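Local coordinates for protein copper-transporting ATPase (Sulfolobus solfataricus, PDB 2YJ3) that probably couples ATP hydrolysis to the movement of heavy-metal cations such as copper across the membrane, this chain being its catalytic domain, at residues 35-49 and 128-140. The protein carries 1 engineered substitution. Residues are numbered along the deposited sequence; the frame is centred on the assembly and turned at random.
Sequences KTGTLTYGTPIVTQF and IASFNISDVPRPN
This contact is the two-stranded hinge between the phosphorylation and nucleotide-binding domains of a P-type ATPase. Asp-135 grips Lys-35 and Thr-36, in the KTGT part of the family's DKTGT phosphorylation motif. Both residues bind ATP in another structure of this protein; none is bound here. Lys-35 NZ makes a salt bridge to Asp-135 OD2 at 2.7 Å, on the anti side. Thr-36 OG1 donates to the same Asp-135 OD2 at 2.9 Å, on the syn side and from the opposite face of the carboxylate. The two bonds limit rotation of the Asp-135 carboxylate, and Lys-35 also pairs with Asp-161. Arg-138 N donates to Leu-39 O. The Arg-138 chain runs extended from CG to NE (chi2 -174°), carrying its guanidinium to the motif. Arg-138 NH2 donates a nearly straight hydrogen bond to Gly-37 O at 2.9 Å, in the guanidinium plane. Arg-138 CG makes a CH-pi contact over one face of the Tyr-41 ring. Replacing Arg-138 by alanine would probably leave Gly-37 O without this donor and that face less covered. Beyond the loops, Ile-45 and Ser-134 exchange two backbone hydrogen bonds. Thr-47 N and Gln-48 N share Asn-132 O in a classic beta bulge. Phe-49 CD1 lies over one Phe-131 ring face, the planes at 44°. Two adjacent chain connections of this kind typify the P-type ATPase interdomain hinge.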
# COMPACT_ATOMS: atom_id res chain seq x y z
N LYS A 35 -5.91 -1.47 -1.77
CA LYS A 35 -5.94 -1.57 -0.32
C LYS A 35 -4.72 -0.86 0.26
O LYS A 35 -4.86 0.06 1.05
CB LYS A 35 -5.97 -3.04 0.13
CG LYS A 35 -5.68 -3.23 1.61
CD LYS A 35 -5.82 -4.68 2.04
CE LYS A 35 -4.47 -5.34 2.22
NZ LYS A 35 -3.80 -4.96 3.50
N THR A 36 -3.54 -1.25 -0.18
CA THR A 36 -2.32 -0.83 0.48
C THR A 36 -1.88 0.56 0.05
O THR A 36 -1.61 0.79 -1.13
CB THR A 36 -1.17 -1.80 0.19
OG1 THR A 36 -1.54 -3.11 0.64
CG2 THR A 36 0.11 -1.34 0.90
N GLY A 37 -1.80 1.48 1.00
CA GLY A 37 -1.29 2.80 0.74
C GLY A 37 -2.37 3.84 0.55
O GLY A 37 -2.14 5.03 0.81
N THR A 38 -3.54 3.42 0.08
CA THR A 38 -4.63 4.37 -0.13
C THR A 38 -5.64 4.34 1.01
O THR A 38 -5.88 5.35 1.66
CB THR A 38 -5.33 4.17 -1.48
OG1 THR A 38 -6.18 3.03 -1.42
CG2 THR A 38 -4.29 4.00 -2.58
N LEU A 39 -6.23 3.17 1.25
CA LEU A 39 -7.19 3.00 2.34
C LEU A 39 -6.45 2.76 3.64
O LEU A 39 -7.03 2.82 4.72
CB LEU A 39 -8.12 1.82 2.05
CG LEU A 39 -9.13 2.03 0.92
CD1 LEU A 39 -9.96 0.78 0.69
CD2 LEU A 39 -10.02 3.23 1.25
N THR A 40 -5.16 2.49 3.54
CA THR A 40 -4.35 2.26 4.71
C THR A 40 -3.11 3.10 4.57
O THR A 40 -2.80 3.57 3.48
CB THR A 40 -3.90 0.79 4.79
OG1 THR A 40 -3.05 0.50 3.68
CG2 THR A 40 -5.09 -0.15 4.78
N TYR A 41 -2.39 3.29 5.66
CA TYR A 41 -1.15 4.04 5.60
C TYR A 41 -0.14 3.29 4.75
O TYR A 41 -0.27 2.08 4.54
CB TYR A 41 -0.63 4.31 7.01
CG TYR A 41 -1.52 5.27 7.77
CD1 TYR A 41 -1.35 6.64 7.64
CD2 TYR A 41 -2.53 4.81 8.60
CE1 TYR A 41 -2.16 7.54 8.33
CE2 TYR A 41 -3.35 5.69 9.29
CZ TYR A 41 -3.16 7.06 9.15
OH TYR A 41 -3.96 7.95 9.82
N GLY A 42 0.86 4.01 4.25
CA GLY A 42 1.88 3.42 3.42
C GLY A 42 2.81 2.49 4.19
O GLY A 42 3.43 1.61 3.60
N THR A 43 2.91 2.68 5.50
CA THR A 43 3.78 1.80 6.29
C THR A 43 2.98 0.91 7.25
O THR A 43 2.17 1.40 8.06
CB THR A 43 4.90 2.58 7.03
OG1 THR A 43 5.80 1.65 7.65
CG2 THR A 43 4.32 3.51 8.07
N PRO A 44 3.18 -0.41 7.14
CA PRO A 44 2.47 -1.40 7.94
C PRO A 44 3.02 -1.44 9.36
O PRO A 44 3.99 -0.75 9.65
CB PRO A 44 2.79 -2.71 7.23
CG PRO A 44 4.15 -2.48 6.66
CD PRO A 44 4.20 -1.02 6.27
N ILE A 45 2.40 -2.22 10.24
CA ILE A 45 2.94 -2.44 11.57
C ILE A 45 3.10 -3.92 11.88
O ILE A 45 2.42 -4.77 11.31
CB ILE A 45 2.09 -1.80 12.70
CG1 ILE A 45 0.65 -2.34 12.68
CG2 ILE A 45 2.09 -0.27 12.58
CD1 ILE A 45 -0.26 -1.70 13.74
N VAL A 46 4.01 -4.21 12.79
CA VAL A 46 4.16 -5.52 13.36
C VAL A 46 2.99 -5.74 14.32
O VAL A 46 2.84 -5.01 15.29
CB VAL A 46 5.47 -5.58 14.12
CG1 VAL A 46 5.51 -6.80 15.02
CG2 VAL A 46 6.66 -5.53 13.13
N THR A 47 2.14 -6.72 14.02
CA THR A 47 1.04 -7.07 14.92
C THR A 47 1.42 -8.20 15.87
O THR A 47 0.75 -8.42 16.89
CB THR A 47 -0.24 -7.45 14.15
OG1 THR A 47 0.09 -8.36 13.10
CG2 THR A 47 -0.88 -6.21 13.55
N GLN A 48 2.50 -8.92 15.56
CA GLN A 48 3.05 -9.90 16.50
C GLN A 48 4.43 -10.42 16.11
O GLN A 48 4.73 -10.60 14.94
CB GLN A 48 2.08 -11.06 16.73
CG GLN A 48 2.41 -12.31 15.94
CD GLN A 48 1.69 -13.54 16.48
OE1 GLN A 48 1.63 -13.76 17.69
NE2 GLN A 48 1.14 -14.35 15.57
N PHE A 49 5.27 -10.64 17.10
CA PHE A 49 6.57 -11.22 16.89
C PHE A 49 6.67 -12.47 17.75
O PHE A 49 6.44 -12.42 18.96
CB PHE A 49 7.66 -10.25 17.30
CG PHE A 49 9.03 -10.85 17.29
CD1 PHE A 49 9.65 -11.17 16.10
CD2 PHE A 49 9.68 -11.13 18.49
CE1 PHE A 49 10.91 -11.75 16.08
CE2 PHE A 49 10.93 -11.73 18.50
CZ PHE A 49 11.55 -12.03 17.28
N ILE A 128 13.76 -19.54 12.81
CA ILE A 128 13.76 -19.46 14.27
C ILE A 128 12.84 -18.38 14.88
O ILE A 128 12.61 -18.38 16.09
CB ILE A 128 15.19 -19.30 14.86
CG1 ILE A 128 15.97 -18.23 14.11
CG2 ILE A 128 15.96 -20.64 14.82
CD1 ILE A 128 15.29 -16.90 14.04
N ALA A 129 12.32 -17.48 14.04
CA ALA A 129 11.40 -16.45 14.50
C ALA A 129 10.48 -16.04 13.37
O ALA A 129 10.72 -16.41 12.21
CB ALA A 129 12.18 -15.22 15.00
N SER A 130 9.45 -15.27 13.69
CA SER A 130 8.53 -14.78 12.65
C SER A 130 7.75 -13.54 13.09
O SER A 130 7.63 -13.26 14.28
CB SER A 130 7.56 -15.89 12.25
OG SER A 130 6.65 -16.14 13.31
N PHE A 131 7.22 -12.81 12.10
CA PHE A 131 6.38 -11.63 12.36
C PHE A 131 5.08 -11.78 11.63
O PHE A 131 5.06 -12.29 10.50
CB PHE A 131 7.01 -10.35 11.76
CG PHE A 131 8.34 -9.99 12.34
CD1 PHE A 131 9.51 -10.55 11.84
CD2 PHE A 131 8.43 -9.06 13.37
CE1 PHE A 131 10.74 -10.21 12.37
CE2 PHE A 131 9.66 -8.70 13.90
CZ PHE A 131 10.81 -9.28 13.41
N ASN A 132 4.00 -11.33 12.27
CA ASN A 132 2.78 -10.99 11.56
C ASN A 132 2.84 -9.47 11.38
O ASN A 132 3.10 -8.76 12.33
CB ASN A 132 1.56 -11.35 12.40
CG ASN A 132 0.90 -12.65 11.96
OD1 ASN A 132 1.49 -13.73 12.05
ND2 ASN A 132 -0.34 -12.55 11.50
N ILE A 133 2.64 -8.98 10.16
CA ILE A 133 2.55 -7.54 9.93
C ILE A 133 1.23 -7.21 9.24
O ILE A 133 0.76 -7.98 8.41
CB ILE A 133 3.72 -6.98 9.08
CG1 ILE A 133 3.48 -7.22 7.60
CG2 ILE A 133 5.05 -7.56 9.53
CD1 ILE A 133 2.67 -6.12 6.92
N SER A 134 0.64 -6.07 9.57
CA SER A 134 -0.61 -5.69 8.93
C SER A 134 -0.64 -4.21 8.55
O SER A 134 0.09 -3.39 9.12
CB SER A 134 -1.79 -6.03 9.83
OG SER A 134 -1.83 -5.17 10.95
N ASP A 135 -1.47 -3.89 7.56
CA ASP A 135 -1.72 -2.51 7.18
C ASP A 135 -2.59 -1.84 8.24
O ASP A 135 -3.38 -2.50 8.91
CB ASP A 135 -2.40 -2.44 5.80
CG ASP A 135 -1.41 -2.68 4.64
OD1 ASP A 135 -0.21 -2.36 4.79
OD2 ASP A 135 -1.84 -3.17 3.57
N VAL A 136 -2.42 -0.54 8.39
CA VAL A 136 -3.22 0.25 9.32
C VAL A 136 -4.20 1.10 8.53
O VAL A 136 -3.80 1.90 7.69
CB VAL A 136 -2.33 1.18 10.18
CG1 VAL A 136 -3.19 2.13 11.01
CG2 VAL A 136 -1.41 0.36 11.06
N PRO A 137 -5.50 0.93 8.78
CA PRO A 137 -6.50 1.71 8.03
C PRO A 137 -6.39 3.21 8.29
O PRO A 137 -6.00 3.63 9.39
CB PRO A 137 -7.84 1.16 8.53
CG PRO A 137 -7.52 0.41 9.80
CD PRO A 137 -6.12 -0.08 9.67
N ARG A 138 -6.70 4.02 7.28
CA ARG A 138 -6.83 5.46 7.46
C ARG A 138 -8.20 5.79 8.03
O ARG A 138 -9.22 5.27 7.56
CB ARG A 138 -6.65 6.20 6.14
CG ARG A 138 -5.28 6.10 5.53
CD ARG A 138 -5.19 6.99 4.30
NE ARG A 138 -3.98 6.70 3.53
CZ ARG A 138 -2.80 7.26 3.76
NH1 ARG A 138 -2.67 8.15 4.74
NH2 ARG A 138 -1.76 6.93 3.01
N PRO A 139 -8.24 6.66 9.04
CA PRO A 139 -9.53 7.12 9.58
C PRO A 139 -10.29 7.99 8.58
O PRO A 139 -9.68 8.49 7.63
CB PRO A 139 -9.12 7.95 10.80
CG PRO A 139 -7.73 8.43 10.48
CD PRO A 139 -7.09 7.31 9.69
N ASN A 140 -11.59 8.16 8.81
CA ASN A 140 -12.52 8.88 7.92
C ASN A 140 -13.33 7.93 7.04
O ASN A 140 -12.88 7.43 6.00
CB ASN A 140 -11.85 10.02 7.15
CG ASN A 140 -11.57 11.25 8.04
OD1 ASN A 140 -12.26 11.49 9.04
ND2 ASN A 140 -10.57 12.05 7.66
O HOH W 1 -0.66 0.70 6.95